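Local coordinates for protein alanine racemase (Enterococcus faecalis, PDB 3E6E) that belongs to the alanine racemase family, joining a TIM-barrel-type N-terminal domain to a beta-rich C-terminal domain in an assembly of two subunits, at residues H293-F297 / M346-L351; T298-N302 / P329-L333; P8-D14 / A246-E252. The protein carries 1 engineered substitution. All coordinates share one frame; numbering follows the deposited sequence.

Contact 1: residues H293-F297 / M346-L351; sequences HLQGF and MVAEKL
Lys350 and Phe297 meet because each sets its CG opposite its own backbone N, Phe297 with chi1 at -163° and Lys350 with chi1 at 166°. The lysine then bends at chi2 (71°) and runs on extended toward the loop, so that the two side chains slide past each other in opposite directions. Along the way Phe297 CD1 lies 3.5 Å from Lys350 CB, Lys350 CB standing oblique to the ring. Farther out, Met346 CB meets the ring in plane at its edge, 4.0 Å from Phe297 CZ. Val347 CG2 reaches Phe297 CZ at the same distance of 4.0 Å, the Val347 and Phe297 side chains crossing at about a right angle. The amine end of Lys350 heads for Gln295 O, but the modelled separation is too short to carry weight. A second apolar patch forms where Leu294 CD2 touches Leu351 CD1 at 3.5 Å and approaches Val347 CG1 at 4.1 Å. Both patches issue from a type II beta turn, Leu294 to Phe297, with Gly296 in the third position that favours glycine. The principle illustrated is a tight turn whose first and last residues, Leu294 and Phe297, both pack on one helix. The turn leads into strand 298-301 and is bonded through its backbone to Ile308 of strand 304-309, whereas helix 344-351 rests Val347 and Leu351 on Val358 of helix 355-361.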
loop_
_atom_site.group_PDB
_atom_site.type_symbol
_atom_site.label_atom_id
_atom_site.label_comp_id
_atom_site.label_asym_id
_atom_site.label_seq_id
_atom_site.Cartn_x
_atom_site.Cartn_y
_atom_site.Cartn_z
ATOM N N HIS A 293 -0.879 -13.197 -2.464
ATOM C CA HIS A 293 0.061 -14.309 -2.511
ATOM C C HIS A 293 0.513 -14.798 -1.157
ATOM O O HIS A 293 1.478 -15.553 -1.059
ATOM C CB HIS A 293 1.280 -13.961 -3.337
ATOM C CG HIS A 293 1.052 -14.071 -4.805
ATOM N ND1 HIS A 293 0.444 -13.077 -5.538
ATOM C CD2 HIS A 293 1.334 -15.069 -5.673
ATOM C CE1 HIS A 293 0.365 -13.458 -6.800
ATOM N NE2 HIS A 293 0.897 -14.662 -6.908
ATOM N N LEU A 294 -0.168 -14.382 -0.104
ATOM C CA LEU A 294 0.242 -14.848 1.203
ATOM C C LEU A 294 -0.492 -16.129 1.566
ATOM O O LEU A 294 -0.313 -16.658 2.671
ATOM C CB LEU A 294 0.014 -13.766 2.268
ATOM C CG LEU A 294 1.034 -12.623 2.266
ATOM C CD1 LEU A 294 0.602 -11.560 3.229
ATOM C CD2 LEU A 294 2.385 -13.135 2.661
ATOM N N GLN A 295 -1.334 -16.620 0.656
ATOM C CA GLN A 295 -2.053 -17.868 0.911
ATOM C C GLN A 295 -1.034 -18.947 1.215
ATOM O O GLN A 295 0.069 -18.934 0.668
ATOM C CB GLN A 295 -2.831 -18.340 -0.308
ATOM C CG GLN A 295 -4.103 -17.623 -0.613
ATOM C CD GLN A 295 -4.847 -18.291 -1.751
ATOM O OE1 GLN A 295 -5.365 -19.402 -1.615
ATOM N NE2 GLN A 295 -4.891 -17.618 -2.892
ATOM N N GLY A 296 -1.409 -19.898 2.059
ATOM C CA GLY A 296 -0.493 -20.973 2.392
ATOM C C GLY A 296 0.466 -20.546 3.479
ATOM O O GLY A 296 1.073 -21.385 4.146
ATOM N N PHE A 297 0.621 -19.234 3.642
ATOM C CA PHE A 297 1.497 -18.708 4.676
ATOM C C PHE A 297 0.741 -19.006 5.973
ATOM O O PHE A 297 -0.486 -19.059 5.975
ATOM C CB PHE A 297 1.692 -17.191 4.506
ATOM C CG PHE A 297 2.880 -16.639 5.253
ATOM C CD1 PHE A 297 4.173 -16.855 4.785
ATOM C CD2 PHE A 297 2.708 -15.902 6.425
ATOM C CE1 PHE A 297 5.281 -16.345 5.470
ATOM C CE2 PHE A 297 3.805 -15.390 7.122
ATOM C CZ PHE A 297 5.093 -15.608 6.646
ATOM N N MET A 346 10.408 -13.621 6.262
ATOM C CA MET A 346 9.561 -14.754 5.912
ATOM C C MET A 346 8.432 -14.258 5.023
ATOM O O MET A 346 8.125 -14.866 3.988
ATOM C CB MET A 346 9.013 -15.390 7.175
ATOM C CG MET A 346 10.035 -16.231 7.898
ATOM S SD MET A 346 9.605 -16.486 9.620
ATOM C CE MET A 346 8.277 -17.717 9.446
ATOM N N VAL A 347 7.835 -13.133 5.411
ATOM C CA VAL A 347 6.760 -12.552 4.624
ATOM C C VAL A 347 7.276 -12.175 3.237
ATOM O O VAL A 347 6.600 -12.391 2.224
ATOM C CB VAL A 347 6.199 -11.292 5.288
ATOM C CG1 VAL A 347 5.161 -10.649 4.381
ATOM C CG2 VAL A 347 5.591 -11.647 6.635
ATOM N N ALA A 348 8.475 -11.599 3.201
ATOM C CA ALA A 348 9.090 -11.176 1.945
ATOM C C ALA A 348 9.371 -12.380 1.064
ATOM O O ALA A 348 9.091 -12.368 -0.134
ATOM C CB ALA A 348 10.391 -10.420 2.227
ATOM N N GLU A 349 9.934 -13.423 1.662
ATOM C CA GLU A 349 10.251 -14.617 0.905
ATOM C C GLU A 349 9.014 -15.285 0.331
ATOM O O GLU A 349 9.037 -15.744 -0.806
ATOM C CB GLU A 349 11.052 -15.595 1.764
ATOM C CG GLU A 349 12.463 -15.104 1.984
ATOM C CD GLU A 349 13.292 -16.027 2.832
ATOM O OE1 GLU A 349 14.471 -15.688 3.057
ATOM O OE2 GLU A 349 12.786 -17.080 3.281
ATOM N N LYS A 350 7.929 -15.326 1.097
ATOM C CA LYS A 350 6.693 -15.934 0.622
ATOM C C LYS A 350 6.117 -15.080 -0.491
ATOM O O LYS A 350 5.439 -15.579 -1.383
ATOM C CB LYS A 350 5.679 -16.030 1.760
ATOM C CG LYS A 350 4.257 -16.337 1.308
ATOM C CD LYS A 350 4.103 -17.767 0.799
ATOM C CE LYS A 350 2.733 -17.966 0.151
ATOM N NZ LYS A 350 2.398 -19.406 -0.000
ATOM N N LEU A 351 6.394 -13.784 -0.425
ATOM C CA LEU A 351 5.914 -12.829 -1.417
ATOM C C LEU A 351 6.890 -12.724 -2.600
ATOM O O LEU A 351 6.586 -12.113 -3.620
ATOM C CB LEU A 351 5.717 -11.466 -0.741
ATOM C CG LEU A 351 4.291 -10.907 -0.629
ATOM C CD1 LEU A 351 3.264 -12.034 -0.565
ATOM C CD2 LEU A 351 4.200 -10.034 0.597
#

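Contact 2: residues T298-N302 / P329-L333; sequences TVLVN and PVVTL. Engineered in segment 329-333: Pro329 (natural residue Ser).
Leu300 O receives the shortest bond here, from Thr332 N at 2.7 Å, nearly straight at the hydrogen (175°) and lying in the carbonyl plane. The same oxygen also meets the CA-H of Val331, whose CA is 3.5 Å from Leu300 O. The return bond, Leu300 N to Thr332 O, spans 2.8 Å with its donor tilted 27° from the carbonyl plane. Together the two N-H bonds define Leu300 and Thr332 as an antiparallel hydrogen-bonded pair. Their side chains share one face of the sheet, where Leu300 CB and Thr332 CB come within 3.8 Å. Val301 and Val331 lie on the other face, and Val299 turns its side chain toward the 329-333 segment. Val299 places CG1 opposite its carbonyl carbon, which lays that methyl beside Leu333, 3.8 Å from Leu333 CG, the two side chains pointing the same way. Its second methyl, Val299 CG2, approaches Val331 CG1 obliquely at 4.1 Å. Near the end of the pair, Val301 CG1 is 4.3 Å from CB of Pro329, an engineered residue. Val299 and Val301 also rest on Ile319 of strand 317-321, while Val331 reaches Leu253 of strand 249-259. Here two directional backbone bonds set Leu300 against Thr332 and satisfy their buried N-H and carbonyl groups, while the branched aliphatic side chains, which need no polar partner, pack against one another and against Ile319 and Leu253.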
loop_
_atom_site.group_PDB
_atom_site.type_symbol
_atom_site.label_atom_id
_atom_site.label_comp_id
_atom_site.label_asym_id
_atom_site.label_seq_id
_atom_site.Cartn_x
_atom_site.Cartn_y
_atom_site.Cartn_z
ATOM N N THR A 298 1.468 -19.206 7.069
ATOM C CA THR A 298 0.839 -19.511 8.346
ATOM C C THR A 298 1.047 -18.423 9.391
ATOM O O THR A 298 2.166 -17.967 9.604
ATOM C CB THR A 298 1.373 -20.834 8.911
ATOM O OG1 THR A 298 2.804 -20.783 8.985
ATOM C CG2 THR A 298 0.948 -21.989 8.013
ATOM N N VAL A 299 -0.040 -18.014 10.043
ATOM C CA VAL A 299 0.025 -16.994 11.085
ATOM C C VAL A 299 -0.013 -17.654 12.461
ATOM O O VAL A 299 -0.104 -18.877 12.563
ATOM C CB VAL A 299 -1.127 -15.993 10.974
ATOM C CG1 VAL A 299 -1.032 -15.243 9.656
ATOM C CG2 VAL A 299 -2.449 -16.716 11.097
ATOM N N LEU A 300 0.025 -16.847 13.519
ATOM C CA LEU A 300 0.058 -17.400 14.863
ATOM C C LEU A 300 -1.115 -17.126 15.787
ATOM O O LEU A 300 -1.517 -15.981 16.017
ATOM C CB LEU A 300 1.357 -16.971 15.543
ATOM C CG LEU A 300 2.594 -17.371 14.736
ATOM C CD1 LEU A 300 3.834 -16.681 15.298
ATOM C CD2 LEU A 300 2.756 -18.885 14.769
ATOM N N VAL A 301 -1.642 -18.213 16.333
ATOM C CA VAL A 301 -2.758 -18.171 17.267
ATOM C C VAL A 301 -2.317 -19.018 18.458
ATOM O O VAL A 301 -2.019 -20.194 18.314
ATOM C CB VAL A 301 -4.031 -18.766 16.618
ATOM C CG1 VAL A 301 -5.257 -18.480 17.491
ATOM C CG2 VAL A 301 -4.213 -18.179 15.206
ATOM N N ASN A 302 -2.241 -18.409 19.631
ATOM C CA ASN A 302 -1.815 -19.124 20.829
ATOM C C ASN A 302 -0.534 -19.913 20.608
ATOM O O ASN A 302 -0.411 -21.057 21.059
ATOM C CB ASN A 302 -2.898 -20.088 21.313
ATOM C CG ASN A 302 -4.168 -19.387 21.710
ATOM O OD1 ASN A 302 -4.142 -18.288 22.269
ATOM N ND2 ASN A 302 -5.302 -20.032 21.442
ATOM N N PRO A 329 -9.128 -14.374 20.387
ATOM C CA PRO A 329 -7.701 -14.620 20.618
ATOM C C PRO A 329 -6.861 -13.757 19.664
ATOM O O PRO A 329 -7.284 -13.483 18.535
ATOM C CB PRO A 329 -7.556 -16.112 20.323
ATOM C CG PRO A 329 -8.898 -16.665 20.664
ATOM C CD PRO A 329 -9.830 -15.630 20.077
ATOM N N VAL A 330 -5.681 -13.329 20.109
ATOM C CA VAL A 330 -4.818 -12.496 19.265
ATOM C C VAL A 330 -4.194 -13.244 18.096
ATOM O O VAL A 330 -3.648 -14.337 18.256
ATOM C CB VAL A 330 -3.659 -11.861 20.066
ATOM C CG1 VAL A 330 -2.728 -11.103 19.115
ATOM C CG2 VAL A 330 -4.206 -10.923 21.129
ATOM N N VAL A 331 -4.284 -12.653 16.914
ATOM C CA VAL A 331 -3.691 -13.264 15.748
ATOM C C VAL A 331 -2.393 -12.542 15.451
ATOM O O VAL A 331 -2.380 -11.334 15.178
ATOM C CB VAL A 331 -4.607 -13.172 14.526
ATOM C CG1 VAL A 331 -3.842 -13.593 13.270
ATOM C CG2 VAL A 331 -5.823 -14.080 14.731
ATOM N N THR A 332 -1.299 -13.288 15.515
ATOM C CA THR A 332 0.012 -12.732 15.256
ATOM C C THR A 332 0.517 -13.024 13.840
ATOM O O THR A 332 0.855 -14.163 13.508
ATOM C CB THR A 332 1.011 -13.271 16.267
ATOM O OG1 THR A 332 0.501 -13.054 17.592
ATOM C CG2 THR A 332 2.358 -12.568 16.101
ATOM N N LEU A 333 0.563 -11.989 13.007
ATOM C CA LEU A 333 1.037 -12.144 11.641
ATOM C C LEU A 333 2.544 -11.884 11.525
ATOM O O LEU A 333 3.247 -12.575 10.784
ATOM C CB LEU A 333 0.260 -11.220 10.698
ATOM C CG LEU A 333 -1.224 -11.576 10.488
ATOM C CD1 LEU A 333 -2.054 -11.119 11.673
ATOM C CD2 LEU A 333 -1.732 -10.917 9.233
#

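Contact 3: residues P8-D14 / A246-E252; sequences PTRLHID and ALRLTSE
An antiparallel beta pairing joins strand 10-12, near the N-terminus, to the start of strand 249-259, so that the beginning of the chain becomes part of the mixed sheet of the C-terminal domain. Segments at least 232 positions apart in the sequence are thereby brought together. Arg10 and Thr250 form the hydrogen-bonded pair: Thr250 N reaches Arg10 O at 2.9 Å with a C=O...N angle of 166°, whereas Arg10 N, also 2.9 Å from Thr250 O, sits above the carbonyl plane. His12 N makes a weak bond to Arg248 O, and Asp14 N makes a firmer one to Ala246 O at 2.7 Å, just where Asp14 takes the N-cap position of helix 15-28. Side chains add to this backbone register. With OG opposite its backbone N (chi1 -169°), Ser251 donates to Thr9 OG1 at 2.8 Å, a hydroxyl also bonded to Pro283 O. Pro8 and Glu252 cross at about a right angle, Pro8 CB lying 3.3 Å from Glu252 CD. Leu11 CD1 packs on both Leu247 CD1, at 3.6 Å, and Leu249 CD1. Strand 368-369 runs along the other edge of strand 10-12, and there Glu369 forms a salt bridge with Arg10. The Thr250 hydroxyl lies in plane at the edge of the His12 imidazole, Thr250 OG1 being 3.2 Å from His12 CE1.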
loop_
_atom_site.group_PDB
_atom_site.type_symbol
_atom_site.label_atom_id
_atom_site.label_comp_id
_atom_site.label_asym_id
_atom_site.label_seq_id
_atom_site.Cartn_x
_atom_site.Cartn_y
_atom_site.Cartn_z
ATOM N N PRO A 8 -9.584 -4.488 15.338
ATOM C CA PRO A 8 -8.413 -4.986 16.065
ATOM C C PRO A 8 -7.116 -5.213 15.255
ATOM O O PRO A 8 -6.087 -5.600 15.822
ATOM C CB PRO A 8 -8.935 -6.269 16.712
ATOM C CG PRO A 8 -9.982 -6.736 15.736
ATOM C CD PRO A 8 -10.698 -5.453 15.395
ATOM N N THR A 9 -7.138 -4.982 13.949
ATOM C CA THR A 9 -5.921 -5.196 13.177
ATOM C C THR A 9 -4.973 -4.034 13.435
ATOM O O THR A 9 -5.230 -2.912 12.995
ATOM C CB THR A 9 -6.211 -5.284 11.676
ATOM O OG1 THR A 9 -7.199 -6.294 11.446
ATOM C CG2 THR A 9 -4.948 -5.657 10.909
ATOM N N ARG A 10 -3.873 -4.311 14.136
ATOM C CA ARG A 10 -2.889 -3.281 14.483
ATOM C C ARG A 10 -1.442 -3.562 14.073
ATOM O O ARG A 10 -1.014 -4.718 13.943
ATOM C CB ARG A 10 -2.907 -3.029 15.990
ATOM C CG ARG A 10 -4.245 -2.579 16.518
ATOM C CD ARG A 10 -4.119 -2.015 17.930
ATOM N NE ARG A 10 -5.330 -1.312 18.347
ATOM C CZ ARG A 10 -6.032 -0.507 17.551
ATOM N NH1 ARG A 10 -5.649 -0.307 16.295
ATOM N NH2 ARG A 10 -7.115 0.105 18.005
ATOM N N LEU A 11 -0.683 -2.482 13.906
ATOM C CA LEU A 11 0.732 -2.564 13.523
ATOM C C LEU A 11 1.583 -1.979 14.674
ATOM O O LEU A 11 1.756 -0.770 14.761
ATOM C CB LEU A 11 0.924 -1.769 12.218
ATOM C CG LEU A 11 1.977 -2.112 11.158
ATOM C CD1 LEU A 11 2.063 -3.609 10.889
ATOM C CD2 LEU A 11 1.601 -1.367 9.885
ATOM N N HIS A 12 2.094 -2.835 15.560
ATOM C CA HIS A 12 2.893 -2.383 16.711
ATOM C C HIS A 12 4.344 -2.064 16.412
ATOM O O HIS A 12 5.117 -2.925 15.984
ATOM C CB HIS A 12 2.859 -3.410 17.839
ATOM C CG HIS A 12 1.502 -3.595 18.437
ATOM N ND1 HIS A 12 0.587 -4.502 17.940
ATOM C CD2 HIS A 12 0.882 -2.953 19.457
ATOM C CE1 HIS A 12 -0.538 -4.407 18.629
ATOM N NE2 HIS A 12 -0.386 -3.474 19.554
ATOM N N ILE A 13 4.723 -0.823 16.674
ATOM C CA ILE A 13 6.080 -0.394 16.415
ATOM C C ILE A 13 6.848 -0.259 17.717
ATOM O O ILE A 13 6.322 0.233 18.708
ATOM C CB ILE A 13 6.048 0.916 15.626
ATOM C CG1 ILE A 13 5.499 0.611 14.229
ATOM C CG2 ILE A 13 7.435 1.544 15.566
ATOM C CD1 ILE A 13 5.061 1.803 13.432
ATOM N N ASP A 14 8.089 -0.732 17.715
ATOM C CA ASP A 14 8.949 -0.689 18.900
ATOM C C ASP A 14 10.020 0.381 18.693
ATOM O O ASP A 14 11.066 0.120 18.086
ATOM C CB ASP A 14 9.603 -2.060 19.099
ATOM C CG ASP A 14 10.420 -2.154 20.376
ATOM O OD1 ASP A 14 11.092 -3.191 20.565
ATOM O OD2 ASP A 14 10.394 -1.216 21.199
ATOM N N ALA A 246 11.827 -3.855 14.659
ATOM C CA ALA A 246 11.009 -2.846 15.319
ATOM C C ALA A 246 9.537 -2.948 14.937
ATOM O O ALA A 246 8.675 -2.446 15.648
ATOM C CB ALA A 246 11.529 -1.460 14.972
ATOM N N LEU A 247 9.269 -3.590 13.805
ATOM C CA LEU A 247 7.920 -3.766 13.280
ATOM C C LEU A 247 7.276 -5.009 13.875
ATOM O O LEU A 247 7.958 -5.984 14.166
ATOM C CB LEU A 247 7.988 -3.912 11.760
ATOM C CG LEU A 247 6.783 -3.717 10.847
ATOM C CD1 LEU A 247 5.567 -4.419 11.410
ATOM C CD2 LEU A 247 6.526 -2.250 10.664
ATOM N N ARG A 248 5.953 -4.963 14.033
ATOM C CA ARG A 248 5.159 -6.067 14.577
ATOM C C ARG A 248 3.727 -5.916 14.056
ATOM O O ARG A 248 3.193 -4.803 13.984
ATOM C CB ARG A 248 5.181 -6.016 16.100
ATOM C CG ARG A 248 5.054 -7.354 16.752
ATOM C CD ARG A 248 5.319 -7.268 18.248
ATOM N NE ARG A 248 5.142 -8.585 18.857
ATOM C CZ ARG A 248 3.970 -9.207 18.992
ATOM N NH1 ARG A 248 2.853 -8.629 18.578
ATOM N NH2 ARG A 248 3.923 -10.427 19.510
ATOM N N LEU A 249 3.102 -7.025 13.685
ATOM C CA LEU A 249 1.746 -6.956 13.142
ATOM C C LEU A 249 0.798 -7.975 13.753
ATOM O O LEU A 249 1.061 -9.185 13.718
ATOM C CB LEU A 249 1.798 -7.157 11.636
ATOM C CG LEU A 249 0.495 -7.283 10.863
ATOM C CD1 LEU A 249 -0.281 -5.963 10.870
ATOM C CD2 LEU A 249 0.844 -7.673 9.442
ATOM N N THR A 250 -0.317 -7.489 14.295
ATOM C CA THR A 250 -1.305 -8.366 14.921
ATOM C C THR A 250 -2.722 -8.050 14.497
ATOM O O THR A 250 -3.000 -7.034 13.855
ATOM C CB THR A 250 -1.281 -8.254 16.463
ATOM O OG1 THR A 250 -1.354 -6.870 16.833
ATOM C CG2 THR A 250 -0.034 -8.901 17.057
ATOM N N SER A 251 -3.623 -8.944 14.876
ATOM C CA SER A 251 -5.043 -8.784 14.603
ATOM C C SER A 251 -5.705 -9.786 15.528
ATOM O O SER A 251 -5.093 -10.212 16.513
ATOM C CB SER A 251 -5.361 -9.118 13.147
ATOM O OG SER A 251 -6.685 -8.724 12.818
ATOM N N GLU A 252 -6.942 -10.166 15.236
ATOM C CA GLU A 252 -7.614 -11.154 16.074
ATOM C C GLU A 252 -8.815 -11.787 15.397
ATOM O O GLU A 252 -9.432 -11.199 14.511
ATOM C CB GLU A 252 -8.034 -10.533 17.419
ATOM C CG GLU A 252 -9.200 -9.569 17.363
ATOM C CD GLU A 252 -9.423 -8.851 18.695
ATOM O OE1 GLU A 252 -10.530 -8.306 18.920
ATOM O OE2 GLU A 252 -8.482 -8.827 19.516
#

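In the fold
Contacts 2 and 3 belong to one sheet: strand 330-332 lies beside strand 249-259, Val331 N probably bonding to Ser251 O and Leu333 N to Leu249 O, so the two pairings are probably joined through these neighbouring strands. Contact 2 is buried and combines one hydrogen-bonded backbone pair with aliphatic packing; contact 3, partly buried, adds a hydroxyl pair and charged residues, and brings in the chain's beginning. Contact 1 adjoins contact 2 in sequence, and its loop encloses contact 2 along the chain. It is a partly buried turn-on-helix contact, dominated by side chains. At their margins, contacts 1 and 3 touch the second subunit, through His293 and Pro8 respectively, whereas contact 2 stays within its own chain.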